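Side-chain contacts in vanadium-dependent haloperoxidase (Zobellia galactanivorans, PDB 4CIT), which probably oxidises iodide with hydrogen peroxide, using a bound vanadate as cofactor, as a bacterial vanadium-dependent iodoperoxidase: residues P69-Y74 against A317-A322; S216-K221 against K332-L337; G294-A299 against F312-A317. All blocks are in the same frame, centred on the assembly; numbering follows the deposited sequence. Where two conformers were deposited one is given.

How the contacts relate
All three contacts use the long helix 307-335, which meets them in the order 312-317, 317-322 and 332-337. Their partners come earlier in the chain: 69-74 lies on helix 59-80, the loop segment is 216-221, and 294-299 lies on helix 288-302. Contacts 1 and 3 share Ala317, have centres 10 Å apart and touch one another, Asn70 O lying 3.4 Å from Thr315 OG1. Contact 2 lies farther along, its centre 23 Å from that of contact 1 and 26 Å from that of contact 3. One helix thus runs from a buried junction with helices 59-80 and 288-302 to a surface contact near the buried Lys332, which hydrogen-bonds to the vanadate.

Contact 1 (P69-Y74 against A317-A322); sequences PNVAAY and ASVAMA
Ser318 and Val319 of helix 307-335 meet Asn70 and Val71 of helix 59-80 in a buried helix-helix contact of this largely alpha-helical haloperoxidase. The 317-322 segment belongs to the PAP2-superfamily part of the chain, and the contact joins it to a helix from near the N-terminus. Two neighbouring residues on each side do the work, one polar pair beside one apolar pair, with the backbones close at Asn70 and Ser318, whose CA atoms are 7.7 Å apart.

Ser318 comes first. A chi1 of 65° folds its OG back over its own helix, where it hydrogen-bonds to Tyr314 O one turn back and, weakly, to Thr315 O. A hydroxyl satisfied by its own helix is a small polar group that a buried interface can tolerate. The same oxygen accepts a weak bond from Asn70 ND2, at 3.3 Å but nearly straight, with an N-H...O angle of 165°. Asparagine suits the opposite position because its amide can offer an N-H across the gap on a short chain, and its CB also comes within 3.9 Å of Ser318 OG. Round the Asn70 side chain pack Leu311 and Tyr314 of the same long helix, Met293 of helix 288-302 and His116 of helix 108-123.

Val319 follows and makes the apolar half of the contact. Valine fits a narrow place between helices, being branched next to the backbone and having little flexibility to lose. Phe212 and Val213 of a loop also pack on it. The valines cross at about a right angle and touch through a single methyl each: Val71 CG2 stands 3.8 Å from Val319 CG2.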
loop_
_atom_site.group_PDB
_atom_site.type_symbol
_atom_site.label_atom_id
_atom_site.label_comp_id
_atom_site.label_asym_id
_atom_site.label_seq_id
_atom_site.Cartn_x
_atom_site.Cartn_y
_atom_site.Cartn_z
ATOM N N PRO A 69 -5.267 -4.265 10.266
ATOM C CA PRO A 69 -4.723 -5.316 11.098
ATOM C C PRO A 69 -3.380 -4.930 11.754
ATOM O O PRO A 69 -3.121 -5.291 12.900
ATOM C CB PRO A 69 -4.557 -6.455 10.126
ATOM C CG PRO A 69 -5.597 -6.196 9.048
ATOM C CD PRO A 69 -5.422 -4.728 8.853
ATOM N N ASN A 70 -2.535 -4.175 11.064
ATOM C CA ASN A 70 -1.359 -3.655 11.717
ATOM C C ASN A 70 -1.666 -2.734 12.842
ATOM O O ASN A 70 -1.003 -2.813 13.915
ATOM C CB ASN A 70 -0.418 -2.984 10.696
ATOM C CG ASN A 70 0.219 -3.986 9.788
ATOM O OD1 ASN A 70 0.583 -5.132 10.223
ATOM N ND2 ASN A 70 0.559 -3.536 8.577
ATOM N N VAL A 71 -2.650 -1.824 12.711
ATOM C CA VAL A 71 -2.991 -0.923 13.802
ATOM C C VAL A 71 -3.400 -1.719 15.015
ATOM O O VAL A 71 -3.001 -1.356 16.156
ATOM C CB VAL A 71 -4.081 0.132 13.372
ATOM C CG1 VAL A 71 -4.647 0.917 14.520
ATOM C CG2 VAL A 71 -3.495 1.068 12.337
ATOM N N ALA A 72 -4.264 -2.742 14.819
ATOM C CA ALA A 72 -4.652 -3.592 15.950
ATOM C C ALA A 72 -3.486 -4.243 16.719
ATOM O O ALA A 72 -3.389 -4.152 17.956
ATOM C CB ALA A 72 -5.683 -4.661 15.513
ATOM N N ALA A 73 -2.574 -4.855 15.969
ATOM C CA ALA A 73 -1.384 -5.419 16.584
ATOM C C ALA A 73 -0.504 -4.411 17.243
ATOM O O ALA A 73 -0.029 -4.608 18.391
ATOM C CB ALA A 73 -0.614 -6.127 15.525
ATOM N N TYR A 74 -0.290 -3.279 16.573
ATOM C CA TYR A 74 0.515 -2.207 17.135
ATOM C C TYR A 74 -0.068 -1.691 18.406
ATOM O O TYR A 74 0.636 -1.488 19.425
ATOM C CB TYR A 74 0.668 -1.022 16.120
ATOM C CG TYR A 74 1.457 0.114 16.754
ATOM C CD1 TYR A 74 2.827 0.040 16.830
ATOM C CD2 TYR A 74 0.779 1.191 17.374
ATOM C CE1 TYR A 74 3.549 0.951 17.555
ATOM C CE2 TYR A 74 1.502 2.158 18.069
ATOM C CZ TYR A 74 2.900 2.077 18.040
ATOM O OH TYR A 74 3.641 3.036 18.701
ATOM N N ALA A 317 4.118 2.654 7.931
ATOM C CA ALA A 317 4.127 2.529 6.438
ATOM C C ALA A 317 2.741 2.283 5.858
ATOM O O ALA A 317 2.299 2.973 4.886
ATOM C CB ALA A 317 5.113 1.513 5.935
ATOM N N SER A 318 1.999 1.360 6.490
ATOM C CA SER A 318 0.704 0.996 5.967
ATOM C C SER A 318 -0.303 2.129 6.179
ATOM O O SER A 318 -1.147 2.347 5.305
ATOM C CB SER A 318 0.236 -0.360 6.441
ATOM O OG SER A 318 0.032 -0.354 7.837
ATOM N N VAL A 319 -0.292 2.787 7.331
ATOM C CA VAL A 319 -1.139 3.948 7.522
ATOM C C VAL A 319 -0.863 5.087 6.525
ATOM O O VAL A 319 -1.761 5.613 5.869
ATOM C CB VAL A 319 -1.061 4.431 8.962
ATOM C CG1 VAL A 319 -1.726 5.752 9.109
ATOM C CG2 VAL A 319 -1.701 3.368 9.879
ATOM N N ALA A 320 0.412 5.385 6.310
ATOM C CA ALA A 320 0.766 6.356 5.310
ATOM C C ALA A 320 0.272 5.941 3.910
ATOM O O ALA A 320 -0.235 6.840 3.182
ATOM C CB ALA A 320 2.245 6.637 5.322
ATOM N N MET A 321 0.487 4.693 3.486
ATOM C CA MET A 321 0.071 4.293 2.174
ATOM C C MET A 321 -1.450 4.375 1.984
ATOM O O MET A 321 -1.918 4.645 0.862
ATOM C CB MET A 321 0.591 2.920 1.838
ATOM C CG MET A 321 2.079 2.913 1.564
ATOM S SD MET A 321 2.675 1.290 0.941
ATOM C CE MET A 321 2.866 0.371 2.367
ATOM N N ALA A 322 -2.210 4.040 3.022
ATOM C CA ALA A 322 -3.678 4.027 2.911
ATOM C C ALA A 322 -4.071 5.499 2.704
ATOM O O ALA A 322 -4.893 5.794 1.769
ATOM C CB ALA A 322 -4.319 3.472 4.142
#

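Contact 2 (S216-K221 against K332-L337); sequences SAAQFK and KYRSNL
Lys221 lays its aliphatic chain over the guanidinium of Arg334, bringing a loop up against the last turn of helix 307-335. The main interaction is van der Waals packing of methylenes on the flat face of a charged group. Lys221 CD sits above the centre of the guanidinium, 3.4 Å from its plane, while Lys221 CG comes within 3.6 Å of Arg334 NH1. The two side chains cross at about a right angle. Lys221 leaves the backbone with CG anti to N (chi1 174°), which sends its methylenes across the flat group; bends at chi3 (73°) and chi4 then carry CE and NZ on past it. A second touch comes from Ala218, whose CB lies obliquely 3.8 Å from Arg334 NH2; a methyl is small enough to sit beside NH2 without displacing its salt-bridge partner, Asp330.

The backbone bonds explain how both residues reach one arginine. Two type I beta turns overlap, Ser216 to Gln219 and Ala218 to Lys221, the second closed by Lys221 N bonding to Ala218 O at 3.0 Å.

Ionic interactions lie along the helix: Arg334 NH2 forms a salt bridge with Asp330 OD2 and NH1 one with Glu331 OE1. Two residues earlier, Lys332 NZ hydrogen-bonds to the vanadate, whereas the side chain of Arg334 remains about 14 Å from it.

No hydrogen bond crosses between the two segments. Lys221 NZ stays 5.6 Å from Arg334 NE, and the acids beside the arginine probably offset much of the like-charge repulsion. The chemistry implies that a lysine can pack on an arginine at an exposed surface, its methylenes making the contact while the arginine's N-H groups serve the carboxylates.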
loop_
_atom_site.group_PDB
_atom_site.type_symbol
_atom_site.label_atom_id
_atom_site.label_comp_id
_atom_site.label_asym_id
_atom_site.label_seq_id
_atom_site.Cartn_x
_atom_site.Cartn_y
_atom_site.Cartn_z
ATOM N N SER A 216 -8.342 15.908 5.764
ATOM C CA SER A 216 -9.385 15.666 4.768
ATOM C C SER A 216 -8.751 15.016 3.599
ATOM O O SER A 216 -7.562 15.142 3.429
ATOM C CB SER A 216 -10.099 16.925 4.298
ATOM O OG SER A 216 -9.264 17.686 3.443
ATOM N N ALA A 217 -9.573 14.357 2.791
ATOM C CA ALA A 217 -9.035 13.655 1.614
ATOM C C ALA A 217 -8.206 14.530 0.688
ATOM O O ALA A 217 -7.291 14.070 0.043
ATOM C CB ALA A 217 -10.150 12.961 0.853
ATOM N N ALA A 218 -8.642 15.771 0.522
ATOM C CA ALA A 218 -8.000 16.761 -0.317
ATOM C C ALA A 218 -6.839 17.558 0.251
ATOM O O ALA A 218 -6.342 18.453 -0.434
ATOM C CB ALA A 218 -9.072 17.771 -0.872
ATOM N N GLN A 219 -6.304 17.180 1.392
ATOM C CA GLN A 219 -5.293 17.935 2.071
ATOM C C GLN A 219 -4.025 18.140 1.222
ATOM O O GLN A 219 -3.311 19.164 1.363
ATOM C CB GLN A 219 -4.993 17.296 3.411
ATOM C CG GLN A 219 -4.016 18.113 4.266
ATOM C CD GLN A 219 -3.748 17.476 5.569
ATOM O OE1 GLN A 219 -4.426 16.546 5.953
ATOM N NE2 GLN A 219 -2.696 17.937 6.246
ATOM N N PHE A 220 -3.705 17.144 0.418
ATOM C CA PHE A 220 -2.556 17.202 -0.423
ATOM C C PHE A 220 -2.884 17.286 -1.902
ATOM O O PHE A 220 -2.084 16.834 -2.774
ATOM C CB PHE A 220 -1.650 15.992 -0.057
ATOM C CG PHE A 220 -1.013 16.195 1.295
ATOM C CD1 PHE A 220 0.059 17.056 1.459
ATOM C CD2 PHE A 220 -1.588 15.597 2.413
ATOM C CE1 PHE A 220 0.579 17.296 2.749
ATOM C CE2 PHE A 220 -1.122 15.867 3.685
ATOM C CZ PHE A 220 -0.046 16.727 3.843
ATOM N N LYS A 221 -3.985 17.903 -2.227
ATOM C CA LYS A 221 -4.373 18.146 -3.637
ATOM C C LYS A 221 -3.161 18.849 -4.330
ATOM O O LYS A 221 -2.737 19.886 -3.812
ATOM C CB LYS A 221 -5.519 19.129 -3.663
ATOM C CG LYS A 221 -5.934 19.577 -5.051
ATOM C CD LYS A 221 -7.294 20.288 -5.015
ATOM C CE LYS A 221 -7.255 21.669 -4.413
ATOM N NZ LYS A 221 -6.244 22.509 -5.091
ATOM N N LYS A 332 -7.330 11.878 -8.792
ATOM C CA LYS A 332 -7.651 11.215 -10.080
ATOM C C LYS A 332 -9.046 11.590 -10.594
ATOM O O LYS A 332 -9.248 11.763 -11.809
ATOM C CB LYS A 332 -7.541 9.666 -10.002
ATOM C CG LYS A 332 -6.144 9.137 -9.970
ATOM C CD LYS A 332 -6.015 7.600 -9.857
ATOM C CE LYS A 332 -4.621 7.076 -10.052
ATOM N NZ LYS A 332 -3.985 7.495 -11.338
ATOM N N TYR A 333 -10.016 11.536 -9.684
ATOM C CA TYR A 333 -11.408 11.747 -10.004
ATOM C C TYR A 333 -11.802 13.231 -9.966
ATOM O O TYR A 333 -12.824 13.583 -10.481
ATOM C CB TYR A 333 -12.349 10.753 -9.255
ATOM C CG TYR A 333 -12.215 9.395 -9.758
ATOM C CD1 TYR A 333 -12.919 8.935 -10.859
ATOM C CD2 TYR A 333 -11.348 8.496 -9.150
ATOM C CE1 TYR A 333 -12.756 7.682 -11.353
ATOM C CE2 TYR A 333 -11.168 7.242 -9.649
ATOM C CZ TYR A 333 -11.881 6.786 -10.767
ATOM O OH TYR A 333 -11.761 5.493 -11.198
ATOM N N ARG A 334 -10.932 14.109 -9.496
ATOM C CA ARG A 334 -11.089 15.557 -9.669
ATOM C C ARG A 334 -10.701 15.936 -11.077
ATOM O O ARG A 334 -11.474 16.600 -11.779
ATOM C CB ARG A 334 -10.288 16.331 -8.626
ATOM C CG ARG A 334 -10.142 17.848 -8.866
ATOM C CD ARG A 334 -9.300 18.635 -7.869
ATOM N NE ARG A 334 -9.847 18.433 -6.555
ATOM C CZ ARG A 334 -9.368 17.581 -5.658
ATOM N NH1 ARG A 334 -8.220 16.902 -5.818
ATOM N NH2 ARG A 334 -10.038 17.458 -4.535
ATOM N N SER A 335 -9.517 15.547 -11.530
ATOM C CA SER A 335 -8.989 15.965 -12.827
ATOM C C SER A 335 -9.546 15.059 -13.990
ATOM O O SER A 335 -9.679 15.517 -15.138
ATOM C CB SER A 335 -7.465 15.996 -12.786
ATOM O OG SER A 335 -6.927 14.756 -12.452
ATOM N N ASN A 336 -9.817 13.793 -13.656
ATOM C CA ASN A 336 -10.419 12.834 -14.548
ATOM C C ASN A 336 -9.814 12.893 -15.962
ATOM O O ASN A 336 -10.504 13.125 -16.948
ATOM C CB ASN A 336 -11.926 13.068 -14.569
ATOM C CG ASN A 336 -12.680 11.962 -15.272
ATOM O OD1 ASN A 336 -12.373 10.784 -15.158
ATOM N ND2 ASN A 336 -13.716 12.349 -15.969
ATOM N N LEU A 337 -8.499 12.708 -16.011
ATOM C CA LEU A 337 -7.686 12.907 -17.214
ATOM C C LEU A 337 -7.503 11.686 -18.048
ATOM O O LEU A 337 -7.154 10.623 -17.563
ATOM C CB LEU A 337 -6.337 13.458 -16.788
ATOM C CG LEU A 337 -5.445 13.975 -17.929
ATOM C CD1 LEU A 337 -6.025 15.201 -18.677
ATOM C CD2 LEU A 337 -4.032 14.285 -17.360
#

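Contact 3 (G294-A299 against F312-A317); sequences GIAKIA and FAYTKA
Tyr314 reaches from helix 307-335 to helix 288-302 and carries nearly all of the close packing here. With CG anti to the carbonyl carbon (chi1 -60°), the side chain brings its ring nearer to the other helix than the direction of its CB suggests, and the hydroxyl reaches the backbone there: Tyr314 OH lies 3.3 Å from Lys297 CA and 3.5 Å from Lys297 CB. Along the ring edge, Ala296 O approaches CE1 in the plane at 3.8 Å. Ala296 CB packs 4.0 Å from Tyr314 CD1; a residue as small as alanine suits this place, since the ring needs to pass close to the backbone.

Looser packing surrounds the ring: the buried Ala317 faces the other helix, yet its CB stays 4.9 Å from Ala296 CB. Toward solvent, the partly exposed Lys297 lends only the base of its chain, its end leading away to a salt bridge between NZ and Asp46. Tyr314 OH in turn hydrogen-bonds to Asp42 OD1, so both polar ends turn to helix 38-55. A phenylalanine in place of Tyr314 would probably leave Asp42 without this hydrogen-bonding mate and open a small gap over Lys297 CA.

Joined by a short linker and running roughly antiparallel, the two consecutive helices form a helical hairpin within the alpha-helical fold.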
loop_
_atom_site.group_PDB
_atom_site.type_symbol
_atom_site.label_atom_id
_atom_site.label_comp_id
_atom_site.label_asym_id
_atom_site.label_seq_id
_atom_site.Cartn_x
_atom_site.Cartn_y
_atom_site.Cartn_z
ATOM N N GLY A 294 6.285 -5.369 1.096
ATOM C CA GLY A 294 7.323 -6.254 0.915
ATOM C C GLY A 294 8.718 -5.643 1.143
ATOM O O GLY A 294 9.603 -6.287 1.788
ATOM N N ILE A 295 8.917 -4.396 0.673
ATOM C CA ILE A 295 10.164 -3.674 0.935
ATOM C C ILE A 295 10.302 -3.343 2.417
ATOM O O ILE A 295 11.439 -3.498 2.940
ATOM C CB ILE A 295 10.241 -2.392 0.075
ATOM C CG1 ILE A 295 10.259 -2.825 -1.398
ATOM C CG2 ILE A 295 11.385 -1.474 0.452
ATOM C CD1 ILE A 295 10.175 -1.734 -2.385
ATOM N N ALA A 296 9.191 -3.039 3.080
ATOM C CA ALA A 296 9.269 -2.819 4.527
ATOM C C ALA A 296 9.736 -4.066 5.266
ATOM O O ALA A 296 10.534 -3.993 6.186
ATOM C CB ALA A 296 7.963 -2.389 5.047
ATOM N N LYS A 297 9.250 -5.209 4.839
ATOM C CA LYS A 297 9.680 -6.484 5.391
ATOM C C LYS A 297 11.170 -6.765 5.192
ATOM O O LYS A 297 11.896 -7.181 6.123
ATOM C CB LYS A 297 8.821 -7.600 4.767
ATOM C CG LYS A 297 9.330 -9.009 5.173
ATOM C CD LYS A 297 8.534 -10.229 4.619
ATOM C CE LYS A 297 8.326 -10.246 3.090
ATOM N NZ LYS A 297 7.537 -11.454 2.604
ATOM N N ILE A 298 11.651 -6.555 3.960
ATOM C CA ILE A 298 13.046 -6.711 3.626
ATOM C C ILE A 298 13.947 -5.913 4.547
ATOM O O ILE A 298 14.960 -6.457 5.102
ATOM C CB ILE A 298 13.328 -6.382 2.138
ATOM C CG1 ILE A 298 12.730 -7.462 1.280
ATOM C CG2 ILE A 298 14.815 -6.364 1.904
ATOM C CD1 ILE A 298 12.623 -7.124 -0.205
ATOM N N ALA A 299 13.553 -4.670 4.811
ATOM C CA ALA A 299 14.312 -3.750 5.644
ATOM C C ALA A 299 14.259 -4.191 7.102
ATOM O O ALA A 299 15.251 -4.150 7.812
ATOM C CB ALA A 299 13.773 -2.337 5.534
ATOM N N PHE A 312 5.965 -1.472 14.467
ATOM C CA PHE A 312 6.088 -0.068 14.320
ATOM C C PHE A 312 6.322 0.337 12.873
ATOM O O PHE A 312 5.609 1.196 12.355
ATOM C CB PHE A 312 7.232 0.360 15.203
ATOM C CG PHE A 312 7.758 1.726 14.973
ATOM C CD1 PHE A 312 7.138 2.818 15.464
ATOM C CD2 PHE A 312 8.993 1.886 14.369
ATOM C CE1 PHE A 312 7.683 4.097 15.272
ATOM C CE2 PHE A 312 9.569 3.127 14.244
ATOM C CZ PHE A 312 8.906 4.241 14.639
ATOM N N ALA A 313 7.268 -0.255 12.241
ATOM C CA ALA A 313 7.570 0.109 10.918
ATOM C C ALA A 313 6.407 -0.196 9.915
ATOM O O ALA A 313 6.013 0.649 9.038
ATOM C CB ALA A 313 8.826 -0.552 10.460
ATOM N N TYR A 314 5.854 -1.418 10.044
ATOM C CA TYR A 314 4.766 -1.794 9.162
ATOM C C TYR A 314 3.527 -0.922 9.368
ATOM O O TYR A 314 2.792 -0.608 8.433
ATOM C CB TYR A 314 4.350 -3.259 9.316
ATOM C CG TYR A 314 5.369 -4.275 9.038
ATOM C CD1 TYR A 314 6.575 -3.972 8.492
ATOM C CD2 TYR A 314 5.091 -5.600 9.259
ATOM C CE1 TYR A 314 7.504 -4.983 8.199
ATOM C CE2 TYR A 314 5.985 -6.625 8.944
ATOM C CZ TYR A 314 7.226 -6.281 8.447
ATOM O OH TYR A 314 8.197 -7.253 8.234
ATOM N N THR A 315 3.266 -0.521 10.610
ATOM C CA THR A 315 2.142 0.301 10.902
ATOM C C THR A 315 2.267 1.675 10.407
ATOM O O THR A 315 1.341 2.200 9.730
ATOM C CB THR A 315 1.857 0.255 12.419
ATOM O OG1 THR A 315 1.671 -1.132 12.785
ATOM C CG2 THR A 315 0.563 0.980 12.700
ATOM N N LYS A 316 3.429 2.290 10.627
ATOM C CA LYS A 316 3.614 3.644 10.130
ATOM C C LYS A 316 3.542 3.637 8.552
ATOM O O LYS A 316 2.899 4.538 7.980
ATOM C CB LYS A 316 4.904 4.240 10.673
ATOM C CG LYS A 316 4.956 5.741 10.569
ATOM C CD LYS A 316 6.254 6.369 11.084
ATOM C CE LYS A 316 6.591 6.123 12.509
ATOM N NZ LYS A 316 7.640 7.080 13.040
ATOM N N ALA A 317 4.118 2.654 7.931
ATOM C CA ALA A 317 4.127 2.529 6.438
ATOM C C ALA A 317 2.741 2.283 5.858
ATOM O O ALA A 317 2.299 2.973 4.886
ATOM C CB ALA A 317 5.113 1.513 5.935
#